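Local coordinates for protein oligogalacturonate lyase (Yersinia enterocolitica subsp. enterocolitica, PDB 3PE7) that cleaves oligogalacturonates by beta-elimination in the bacterial cytoplasm, probably with the help of a manganese ion bound within its seven-bladed beta-propeller, at residues A[1-11]-A[67-77]. Numbering follows the deposited sequence.
Sequences MAKGKQIPLTF and LNTQVATQLTE. With CA (calcium ion), chain C.
Strand 6-8 pairs antiparallel with strand 71-74 at the outer edge of a propeller blade. I7 and A72 form the hydrogen-bonded pair, each N-H reaching the other's O at 2.9 Å, and Q74 N to K5 O and L9 N to Q70 O extend the ladder, one on either side of this pair. On the face carrying Q6, V71 and T73, the Q6 chain lies beside T73 and its CB packs on V71 CG1 at 3.6 Å; on the other, I7 CG1 and L9 CD1 close over A72 CB.

In this seven-bladed beta-propeller the N-terminal strand 6-8 is the outermost of its sheet, adding to 71-74, behind which come 61-66 and 49-54. Past the pairing, Q70 lays its extended side chain over the F11 ring, where CG makes a CH-pi contact 3.5 Å from the ring centroid. The amide is stacked at 15° to the ring. Its NE2 donates to L9 O at 3.0 Å, in the carbonyl plane.

At the opposite end, the type II turn from A2 to K5 directs G4 N to Q74 O. K3 N meets E77 OE1 from above the carboxylate plane in an almost straight bond of 2.9 Å. K3 leaves its backbone with CG trans to N (chi1 179°) and then bends farther out, bringing NZ to L75 O at 2.8 Å, while E114 supplies a salt bridge. Q74 NE2 is shared between T76 O and D57, whose carboxylate binds the same calcium ion as M1 O, which coordinates it at 2.3 Å alongside three waters.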
# COMPACT_ATOMS: atom_id res chain seq x y z
N MET A 1 -4.62 -24.96 -13.11
CA MET A 1 -5.30 -23.94 -12.25
C MET A 1 -6.34 -23.12 -13.03
O MET A 1 -6.35 -23.11 -14.26
CB MET A 1 -4.26 -23.02 -11.57
CG MET A 1 -3.42 -23.70 -10.48
SD MET A 1 -4.41 -24.29 -9.10
CE MET A 1 -4.86 -22.75 -8.28
N ALA A 2 -7.22 -22.45 -12.29
CA ALA A 2 -8.27 -21.57 -12.81
C ALA A 2 -9.01 -20.98 -11.62
O ALA A 2 -8.80 -21.40 -10.48
CB ALA A 2 -9.26 -22.36 -13.70
N LYS A 3 -9.87 -20.00 -11.89
CA LYS A 3 -10.73 -19.43 -10.85
C LYS A 3 -11.43 -20.56 -10.08
O LYS A 3 -12.01 -21.47 -10.68
CB LYS A 3 -11.75 -18.47 -11.49
CG LYS A 3 -12.73 -17.82 -10.53
CD LYS A 3 -13.87 -17.13 -11.29
CE LYS A 3 -13.52 -15.72 -11.68
NZ LYS A 3 -13.47 -14.82 -10.49
N GLY A 4 -11.33 -20.52 -8.75
CA GLY A 4 -11.99 -21.51 -7.90
C GLY A 4 -11.15 -22.73 -7.54
O GLY A 4 -11.51 -23.48 -6.62
N LYS A 5 -10.05 -22.94 -8.24
CA LYS A 5 -9.19 -24.08 -7.94
C LYS A 5 -8.43 -23.83 -6.64
O LYS A 5 -8.13 -22.70 -6.29
CB LYS A 5 -8.22 -24.38 -9.09
CG LYS A 5 -8.90 -24.76 -10.42
CD LYS A 5 -10.04 -25.74 -10.23
CE LYS A 5 -10.56 -26.25 -11.57
NZ LYS A 5 -9.63 -27.29 -12.08
N GLN A 6 -8.12 -24.92 -5.95
CA GLN A 6 -7.45 -24.85 -4.66
C GLN A 6 -6.10 -25.50 -4.77
O GLN A 6 -5.94 -26.50 -5.48
CB GLN A 6 -8.29 -25.55 -3.58
CG GLN A 6 -9.61 -24.86 -3.29
CD GLN A 6 -10.51 -25.63 -2.33
OE1 GLN A 6 -10.05 -26.19 -1.32
NE2 GLN A 6 -11.80 -25.64 -2.62
N ILE A 7 -5.12 -24.93 -4.08
CA ILE A 7 -3.79 -25.55 -3.98
C ILE A 7 -3.33 -25.53 -2.54
O ILE A 7 -3.50 -24.52 -1.85
CB ILE A 7 -2.73 -24.85 -4.85
CG1 ILE A 7 -2.79 -23.34 -4.71
CG2 ILE A 7 -2.88 -25.28 -6.29
CD1 ILE A 7 -1.56 -22.65 -5.19
N PRO A 8 -2.76 -26.65 -2.07
CA PRO A 8 -2.23 -26.69 -0.70
C PRO A 8 -0.84 -26.08 -0.63
O PRO A 8 0.01 -26.35 -1.49
CB PRO A 8 -2.19 -28.18 -0.39
CG PRO A 8 -2.02 -28.86 -1.72
CD PRO A 8 -2.72 -27.97 -2.73
N LEU A 9 -0.60 -25.26 0.38
CA LEU A 9 0.73 -24.68 0.53
C LEU A 9 1.40 -25.23 1.77
O LEU A 9 0.74 -25.49 2.77
CB LEU A 9 0.64 -23.16 0.62
CG LEU A 9 -0.02 -22.45 -0.56
CD1 LEU A 9 0.03 -20.97 -0.30
CD2 LEU A 9 0.67 -22.79 -1.86
N THR A 10 2.72 -25.36 1.70
CA THR A 10 3.52 -25.68 2.87
C THR A 10 3.98 -24.40 3.55
O THR A 10 4.37 -23.45 2.88
CB THR A 10 4.75 -26.52 2.45
OG1 THR A 10 4.33 -27.73 1.82
CG2 THR A 10 5.60 -26.86 3.64
N PHE A 11 3.90 -24.36 4.88
CA PHE A 11 4.34 -23.21 5.66
C PHE A 11 5.65 -23.62 6.30
O PHE A 11 5.70 -24.59 7.09
CB PHE A 11 3.33 -22.88 6.77
CG PHE A 11 2.06 -22.21 6.31
CD1 PHE A 11 1.13 -21.78 7.26
CD2 PHE A 11 1.80 -21.98 4.95
CE1 PHE A 11 -0.06 -21.15 6.88
CE2 PHE A 11 0.63 -21.36 4.55
CZ PHE A 11 -0.32 -20.92 5.51
N LEU A 67 -5.25 -19.56 6.42
CA LEU A 67 -4.03 -19.71 7.22
C LEU A 67 -4.08 -20.89 8.18
O LEU A 67 -3.05 -21.32 8.70
CB LEU A 67 -3.69 -18.41 7.96
CG LEU A 67 -3.40 -17.19 7.07
CD1 LEU A 67 -3.43 -15.93 7.93
CD2 LEU A 67 -2.06 -17.32 6.38
N ASN A 68 -5.28 -21.42 8.41
CA ASN A 68 -5.43 -22.58 9.28
C ASN A 68 -5.29 -23.87 8.47
O ASN A 68 -4.66 -24.83 8.89
CB ASN A 68 -6.79 -22.53 9.98
CG ASN A 68 -6.86 -21.42 11.02
OD1 ASN A 68 -7.75 -20.58 10.98
ND2 ASN A 68 -5.90 -21.39 11.93
N THR A 69 -5.84 -23.84 7.27
CA THR A 69 -5.93 -25.03 6.45
C THR A 69 -4.74 -25.11 5.49
O THR A 69 -4.40 -26.19 4.97
CB THR A 69 -7.31 -24.98 5.77
OG1 THR A 69 -7.92 -26.27 5.74
CG2 THR A 69 -7.26 -24.35 4.44
N GLN A 70 -4.09 -23.96 5.29
CA GLN A 70 -2.97 -23.78 4.35
C GLN A 70 -3.38 -24.00 2.90
O GLN A 70 -2.55 -24.26 2.05
CB GLN A 70 -1.74 -24.62 4.76
CG GLN A 70 -1.32 -24.29 6.18
CD GLN A 70 -0.11 -25.04 6.69
OE1 GLN A 70 0.18 -25.00 7.89
NE2 GLN A 70 0.61 -25.73 5.80
N VAL A 71 -4.68 -23.86 2.61
CA VAL A 71 -5.15 -23.94 1.24
C VAL A 71 -5.38 -22.56 0.66
O VAL A 71 -6.00 -21.71 1.29
CB VAL A 71 -6.45 -24.82 1.14
CG1 VAL A 71 -7.04 -24.76 -0.28
CG2 VAL A 71 -6.13 -26.26 1.53
N ALA A 72 -4.85 -22.35 -0.55
CA ALA A 72 -5.07 -21.11 -1.30
C ALA A 72 -6.10 -21.36 -2.40
O ALA A 72 -5.99 -22.32 -3.17
CB ALA A 72 -3.78 -20.65 -1.92
N THR A 73 -7.10 -20.49 -2.48
CA THR A 73 -8.08 -20.58 -3.55
C THR A 73 -7.82 -19.47 -4.57
O THR A 73 -7.69 -18.31 -4.19
CB THR A 73 -9.51 -20.45 -2.99
OG1 THR A 73 -9.73 -21.48 -2.01
CG2 THR A 73 -10.57 -20.58 -4.13
N GLN A 74 -7.73 -19.83 -5.84
CA GLN A 74 -7.56 -18.84 -6.90
C GLN A 74 -8.84 -18.05 -7.09
O GLN A 74 -9.91 -18.64 -7.33
CB GLN A 74 -7.16 -19.52 -8.22
CG GLN A 74 -6.80 -18.52 -9.32
CD GLN A 74 -6.26 -19.19 -10.56
OE1 GLN A 74 -5.78 -20.33 -10.50
NE2 GLN A 74 -6.29 -18.48 -11.68
N LEU A 75 -8.73 -16.73 -6.98
CA LEU A 75 -9.88 -15.82 -7.01
C LEU A 75 -10.14 -15.23 -8.39
O LEU A 75 -11.28 -15.01 -8.76
CB LEU A 75 -9.70 -14.67 -6.02
CG LEU A 75 -9.48 -15.03 -4.54
CD1 LEU A 75 -9.31 -13.73 -3.74
CD2 LEU A 75 -10.67 -15.83 -4.01
N THR A 76 -9.07 -14.90 -9.10
CA THR A 76 -9.19 -14.26 -10.41
C THR A 76 -8.33 -15.05 -11.42
O THR A 76 -7.43 -15.81 -11.03
CB THR A 76 -8.77 -12.77 -10.37
OG1 THR A 76 -7.37 -12.66 -10.05
CG2 THR A 76 -9.59 -11.98 -9.33
N GLU A 77 -8.61 -14.86 -12.71
CA GLU A 77 -7.86 -15.53 -13.75
C GLU A 77 -7.66 -14.62 -14.95
O GLU A 77 -8.39 -13.63 -15.12
CB GLU A 77 -8.57 -16.84 -14.14
CG GLU A 77 -9.96 -16.66 -14.74
CD GLU A 77 -10.68 -17.98 -15.03
OE1 GLU A 77 -10.22 -19.05 -14.59
OE2 GLU A 77 -11.73 -17.94 -15.72
CA CA C . -5.21 -22.50 -16.16
O HOH W 1 -3.85 -24.49 -16.04
O HOH W 2 -7.19 -23.66 -16.86
O HOH W 3 -6.51 -20.49 -16.27